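Local coordinates for protein PP1b (Porcine reproductive and respiratory syndrome virus, PDB 6JDS) that probably unwinds nucleic acid duplexes at the cost of ATP during viral RNA replication, as the nsp10 helicase portion of the replicase polyprotein, at residues 225-230 against 244-249; 62-67 against 231-236. All blocks are in the same frame, centred on the assembly; numbering follows the deposited sequence.

Both interactions involve the chain that runs from strand 222-224 into helix 232-239, and they lie on successive pieces of it: 225-230 in the loop, 231-236 at the start of the helix. Interaction 1 is partly buried, in loops that follow two neighbouring inner strands of the parallel sheet of the helicase core; small side chains and a glycine let the loops come close, and a backbone hydrogen bond ties them. Interaction 2 is buried and apolar, with branched side chains bridging two helices, one of them from the region of the zinc-binding domain. The two contacts touch where Cys230 CB packs on Val235 CG2 at 3.8 Å, so the loop and the helix share part of their packing.

Interaction 1 (225-230 against 244-249); sequences DEAAYC and LTCLGD
The amide of Ala227 donates to the carbonyl of Leu247, with 3.1 Å between Ala227 N and Leu247 O. The bond is nearly straight, 160° at the hydrogen, and meets the carbonyl almost head on. Beside it the two backbones come close enough for Ala227 CB to rest on Cys246 CB at 3.6 Å, with Cys246 SG a little farther from the same methyl. Small residues suit both positions, because Phe146 of strand 145-147 packs against each. One residue further along, Ala228 CB lies 3.3 Å from Asp249 O.

Glu226 reaches the other loop with the end of its side chain. Its CB leads away, but the chain bends at chi2 (-74°) and carries the carboxylate back over Gly248, where Glu226 OE2 lies 3.6 Å from Gly248 CA. Glycine fits this spot for two reasons: its positive phi of 93° is one that a beta carbon tolerates poorly, and a side chain there would run into the carboxylate. Asp225, by contrast, turns its side chain away from 244-249 and makes a weak hydrogen bond to Thr171. In another crystal structure of this protein Asp225 and Glu226 bind zinc, absent from them here.

Behind the contact, strand 245-246 of the parallel sheet runs between strands 222-224 and 145-147: Thr245 bonds through its backbone to Ser222 and Leu224, and Cys246 to Arg145. Strands 222-224 and 245-246 each lead into one loop at the same end of the sheet, and the 3-10 turn 227-229 takes the first towards helix 232-239. The sequences DEAA and GD, with Gln252 close by, are consistent with motif II (Walker B) and motif III of a superfamily 1 helicase, neighbouring loops beside the probable P-loop in a RecA-like core.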
loop_
_atom_site.group_PDB
_atom_site.type_symbol
_atom_site.label_atom_id
_atom_site.label_comp_id
_atom_site.label_asym_id
_atom_site.label_seq_id
_atom_site.Cartn_x
_atom_site.Cartn_y
_atom_site.Cartn_z
ATOM N N ASP A 225 -0.572 10.892 11.806
ATOM C CA ASP A 225 -1.138 10.980 13.146
ATOM C C ASP A 225 -1.109 9.605 13.804
ATOM O O ASP A 225 -1.437 8.608 13.167
ATOM C CB ASP A 225 -2.577 11.505 13.071
ATOM C CG ASP A 225 -3.227 11.653 14.438
ATOM O OD1 ASP A 225 -2.536 12.081 15.387
ATOM O OD2 ASP A 225 -4.435 11.350 14.557
ATOM N N GLU A 226 -0.710 9.564 15.074
ATOM C CA GLU A 226 -0.642 8.319 15.847
ATOM C C GLU A 226 0.150 7.242 15.104
ATOM O O GLU A 226 -0.312 6.115 14.929
ATOM C CB GLU A 226 -2.051 7.818 16.188
ATOM C CG GLU A 226 -2.898 8.803 16.985
ATOM C CD GLU A 226 -2.478 8.908 18.443
ATOM O OE1 GLU A 226 -3.297 8.557 19.319
ATOM O OE2 GLU A 226 -1.335 9.337 18.714
ATOM N N ALA A 227 1.355 7.611 14.683
ATOM C CA ALA A 227 2.189 6.756 13.843
ATOM C C ALA A 227 2.516 5.402 14.475
ATOM O O ALA A 227 2.636 4.402 13.762
ATOM C CB ALA A 227 3.470 7.487 13.473
ATOM N N ALA A 228 2.652 5.369 15.801
ATOM C CA ALA A 228 2.978 4.132 16.522
ATOM C C ALA A 228 1.844 3.109 16.492
ATOM O O ALA A 228 2.089 1.911 16.633
ATOM C CB ALA A 228 3.360 4.442 17.963
ATOM N N TYR A 229 0.613 3.581 16.313
ATOM C CA TYR A 229 -0.557 2.707 16.249
ATOM C C TYR A 229 -0.946 2.308 14.818
ATOM O O TYR A 229 -1.926 1.588 14.625
ATOM C CB TYR A 229 -1.748 3.397 16.922
ATOM N N CYS A 230 -0.179 2.760 13.824
ATOM C CA CYS A 230 -0.542 2.579 12.415
ATOM C C CYS A 230 -0.096 1.237 11.825
ATOM O O CYS A 230 0.958 0.703 12.181
ATOM C CB CYS A 230 0.035 3.719 11.569
ATOM S SG CYS A 230 -0.805 5.305 11.788
ATOM N N LEU A 244 7.742 11.730 5.765
ATOM C CA LEU A 244 6.661 11.941 6.722
ATOM C C LEU A 244 7.124 12.737 7.930
ATOM O O LEU A 244 8.309 12.747 8.268
ATOM C CB LEU A 244 6.106 10.598 7.203
ATOM C CG LEU A 244 5.324 9.746 6.203
ATOM C CD1 LEU A 244 5.002 8.395 6.823
ATOM C CD2 LEU A 244 4.051 10.453 5.756
ATOM N N THR A 245 6.170 13.412 8.565
ATOM C CA THR A 245 6.363 13.986 9.887
ATOM C C THR A 245 5.404 13.237 10.798
ATOM O O THR A 245 4.198 13.475 10.772
ATOM C CB THR A 245 6.078 15.498 9.906
ATOM O OG1 THR A 245 6.937 16.160 8.970
ATOM C CG2 THR A 245 6.313 16.078 11.297
ATOM N N CYS A 246 5.942 12.314 11.586
ATOM C CA CYS A 246 5.121 11.403 12.380
ATOM C C CYS A 246 4.813 11.979 13.753
ATOM O O CYS A 246 5.640 12.681 14.334
ATOM C CB CYS A 246 5.827 10.057 12.500
ATOM S SG CYS A 246 6.109 9.290 10.887
ATOM N N LEU A 247 3.625 11.668 14.268
ATOM C CA LEU A 247 3.105 12.305 15.479
ATOM C C LEU A 247 2.604 11.295 16.503
ATOM O O LEU A 247 2.415 10.116 16.194
ATOM C CB LEU A 247 1.956 13.250 15.120
ATOM C CG LEU A 247 2.232 14.272 14.018
ATOM C CD1 LEU A 247 0.943 14.970 13.612
ATOM C CD2 LEU A 247 3.278 15.279 14.466
ATOM N N GLY A 248 2.379 11.785 17.720
ATOM C CA GLY A 248 1.836 10.979 18.812
ATOM C C GLY A 248 2.917 10.366 19.679
ATOM O O GLY A 248 4.078 10.780 19.634
ATOM N N ASP A 249 2.525 9.373 20.473
ATOM C CA ASP A 249 3.464 8.638 21.321
ATOM C C ASP A 249 4.389 7.795 20.450
ATOM O O ASP A 249 3.977 7.302 19.398
ATOM C CB ASP A 249 2.717 7.718 22.293
ATOM C CG ASP A 249 1.697 8.454 23.144
ATOM O OD1 ASP A 249 1.935 9.630 23.498
ATOM O OD2 ASP A 249 0.653 7.848 23.462
#

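Interaction 2 (62-67 against 231-236); sequences SPLDEV and NHLDVL
Val67 leaves helix 63-68 with its CB directed at helix 232-239, and its two methyls divide the neighbours between them. CG1, anti to the backbone N (chi1 170°), enters the angle between two residues: it lies 3.6 Å from Leu233 CD2 and 3.8 Å from His232 CB. CG2 takes the other branch, coming to the edge of the His232 ring near its plane, with Leu236 CD1 at a similar, loose 4.4 Å. A beta-branched residue suits this place, since its methyls spread close to the backbone and can meet three residues at once.

The helix segments run roughly antiparallel, at 150°, and their axes come no closer than 10.9 Å, a separation that Val67 and the leucines bridge together. This is a helix-to-helix seam between the region of the N-terminal zinc-binding domain and the RecA-like helicase core, with helix 134-142 packing against it through Met134 and Val137.

One turn back, Leu64 adds a second layer: its CD1 lies 3.9 Å from Leu233 CD2, the two side chains crossing at about a right angle, and 4.2 Å from Leu236 CD1. His232 is apolar at its CB, which meets Val67, and polar at its far end, where NE2 donates to the carbonyl of Ser260. Both helices start with an N-cap, whose short polar side chain reaches the amides of the first turn. Ser62 OG accepts from Leu64 N while Asp65 OD2 accepts from Ser62 N, a capping box, and Asn231 OD1 accepts from Asp234 N at 3.1 Å, on a lone pair in the carbonyl plane.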
loop_
_atom_site.group_PDB
_atom_site.type_symbol
_atom_site.label_atom_id
_atom_site.label_comp_id
_atom_site.label_asym_id
_atom_site.label_seq_id
_atom_site.Cartn_x
_atom_site.Cartn_y
_atom_site.Cartn_z
ATOM N N SER A 62 14.580 -8.674 3.568
ATOM C CA SER A 62 14.072 -7.315 3.722
ATOM C C SER A 62 13.205 -7.248 4.973
ATOM O O SER A 62 12.515 -8.215 5.292
ATOM C CB SER A 62 13.253 -6.899 2.500
ATOM O OG SER A 62 12.671 -5.618 2.683
ATOM N N PRO A 63 13.225 -6.109 5.687
ATOM C CA PRO A 63 12.305 -5.987 6.825
ATOM C C PRO A 63 10.825 -6.078 6.420
ATOM O O PRO A 63 9.979 -6.383 7.261
ATOM C CB PRO A 63 12.646 -4.612 7.424
ATOM C CG PRO A 63 13.430 -3.893 6.381
ATOM C CD PRO A 63 14.112 -4.939 5.556
ATOM N N LEU A 64 10.521 -5.818 5.148
ATOM C CA LEU A 64 9.192 -6.104 4.590
ATOM C C LEU A 64 8.804 -7.572 4.792
ATOM O O LEU A 64 7.659 -7.876 5.129
ATOM C CB LEU A 64 9.158 -5.756 3.097
ATOM C CG LEU A 64 7.917 -6.151 2.286
ATOM C CD1 LEU A 64 6.654 -5.528 2.858
ATOM C CD2 LEU A 64 8.106 -5.745 0.834
ATOM N N ASP A 65 9.763 -8.471 4.584
ATOM C CA ASP A 65 9.541 -9.904 4.789
ATOM C C ASP A 65 9.240 -10.220 6.254
ATOM O O ASP A 65 8.415 -11.082 6.541
ATOM C CB ASP A 65 10.740 -10.719 4.297
ATOM C CG ASP A 65 10.986 -10.553 2.804
ATOM O OD1 ASP A 65 10.055 -10.817 2.014
ATOM O OD2 ASP A 65 12.107 -10.156 2.419
ATOM N N GLU A 66 9.901 -9.519 7.175
ATOM C CA GLU A 66 9.577 -9.631 8.605
ATOM C C GLU A 66 8.155 -9.166 8.903
ATOM O O GLU A 66 7.434 -9.820 9.654
ATOM C CB GLU A 66 10.555 -8.831 9.469
ATOM C CG GLU A 66 11.793 -9.600 9.886
ATOM C CD GLU A 66 12.648 -8.817 10.861
ATOM O OE1 GLU A 66 13.206 -9.424 11.803
ATOM O OE2 GLU A 66 12.768 -7.585 10.688
ATOM N N VAL A 67 7.759 -8.040 8.315
ATOM C CA VAL A 67 6.399 -7.521 8.486
ATOM C C VAL A 67 5.375 -8.542 7.988
ATOM O O VAL A 67 4.342 -8.749 8.626
ATOM C CB VAL A 67 6.197 -6.171 7.754
ATOM C CG1 VAL A 67 4.726 -5.765 7.740
ATOM C CG2 VAL A 67 7.031 -5.075 8.401
ATOM N N ASN A 231 -0.910 0.716 10.909
ATOM C CA ASN A 231 -0.605 -0.501 10.155
ATOM C C ASN A 231 0.752 -0.417 9.459
ATOM O O ASN A 231 1.019 0.532 8.719
ATOM C CB ASN A 231 -1.701 -0.756 9.114
ATOM C CG ASN A 231 -1.483 -2.039 8.333
ATOM O OD1 ASN A 231 -0.669 -2.088 7.409
ATOM N ND2 ASN A 231 -2.223 -3.083 8.692
ATOM N N HIS A 232 1.587 -1.427 9.685
ATOM C CA HIS A 232 2.972 -1.427 9.214
ATOM C C HIS A 232 3.073 -1.325 7.693
ATOM O O HIS A 232 3.878 -0.551 7.176
ATOM C CB HIS A 232 3.699 -2.689 9.695
ATOM C CG HIS A 232 3.949 -2.722 11.172
ATOM N ND1 HIS A 232 4.942 -3.492 11.740
ATOM C CD2 HIS A 232 3.345 -2.073 12.196
ATOM C CE1 HIS A 232 4.930 -3.325 13.051
ATOM N NE2 HIS A 232 3.974 -2.464 13.353
ATOM N N LEU A 233 2.258 -2.100 6.981
ATOM C CA LEU A 233 2.292 -2.096 5.514
ATOM C C LEU A 233 1.839 -0.759 4.935
ATOM O O LEU A 233 2.419 -0.273 3.965
ATOM C CB LEU A 233 1.442 -3.234 4.941
ATOM C CG LEU A 233 1.930 -4.651 5.259
ATOM C CD1 LEU A 233 0.890 -5.670 4.824
ATOM C CD2 LEU A 233 3.273 -4.940 4.604
ATOM N N ASP A 234 0.807 -0.169 5.537
ATOM C CA ASP A 234 0.325 1.146 5.117
ATOM C C ASP A 234 1.380 2.229 5.324
ATOM O O ASP A 234 1.501 3.136 4.500
ATOM C CB ASP A 234 -0.948 1.531 5.871
ATOM C CG ASP A 234 -2.154 0.695 5.471
ATOM O OD1 ASP A 234 -2.194 0.183 4.335
ATOM O OD2 ASP A 234 -3.082 0.565 6.297
ATOM N N VAL A 235 2.135 2.136 6.418
ATOM C CA VAL A 235 3.220 3.086 6.685
ATOM C C VAL A 235 4.282 2.996 5.588
ATOM O O VAL A 235 4.712 4.018 5.048
ATOM C CB VAL A 235 3.868 2.853 8.072
ATOM C CG1 VAL A 235 5.146 3.673 8.226
ATOM C CG2 VAL A 235 2.888 3.189 9.189
ATOM N N LEU A 236 4.684 1.771 5.257
ATOM C CA LEU A 236 5.673 1.531 4.199
ATOM C C LEU A 236 5.168 2.012 2.842
ATOM O O LEU A 236 5.919 2.581 2.049
ATOM C CB LEU A 236 6.017 0.042 4.120
ATOM C CG LEU A 236 6.717 -0.573 5.337
ATOM C CD1 LEU A 236 6.810 -2.082 5.181
ATOM C CD2 LEU A 236 8.098 0.027 5.542
#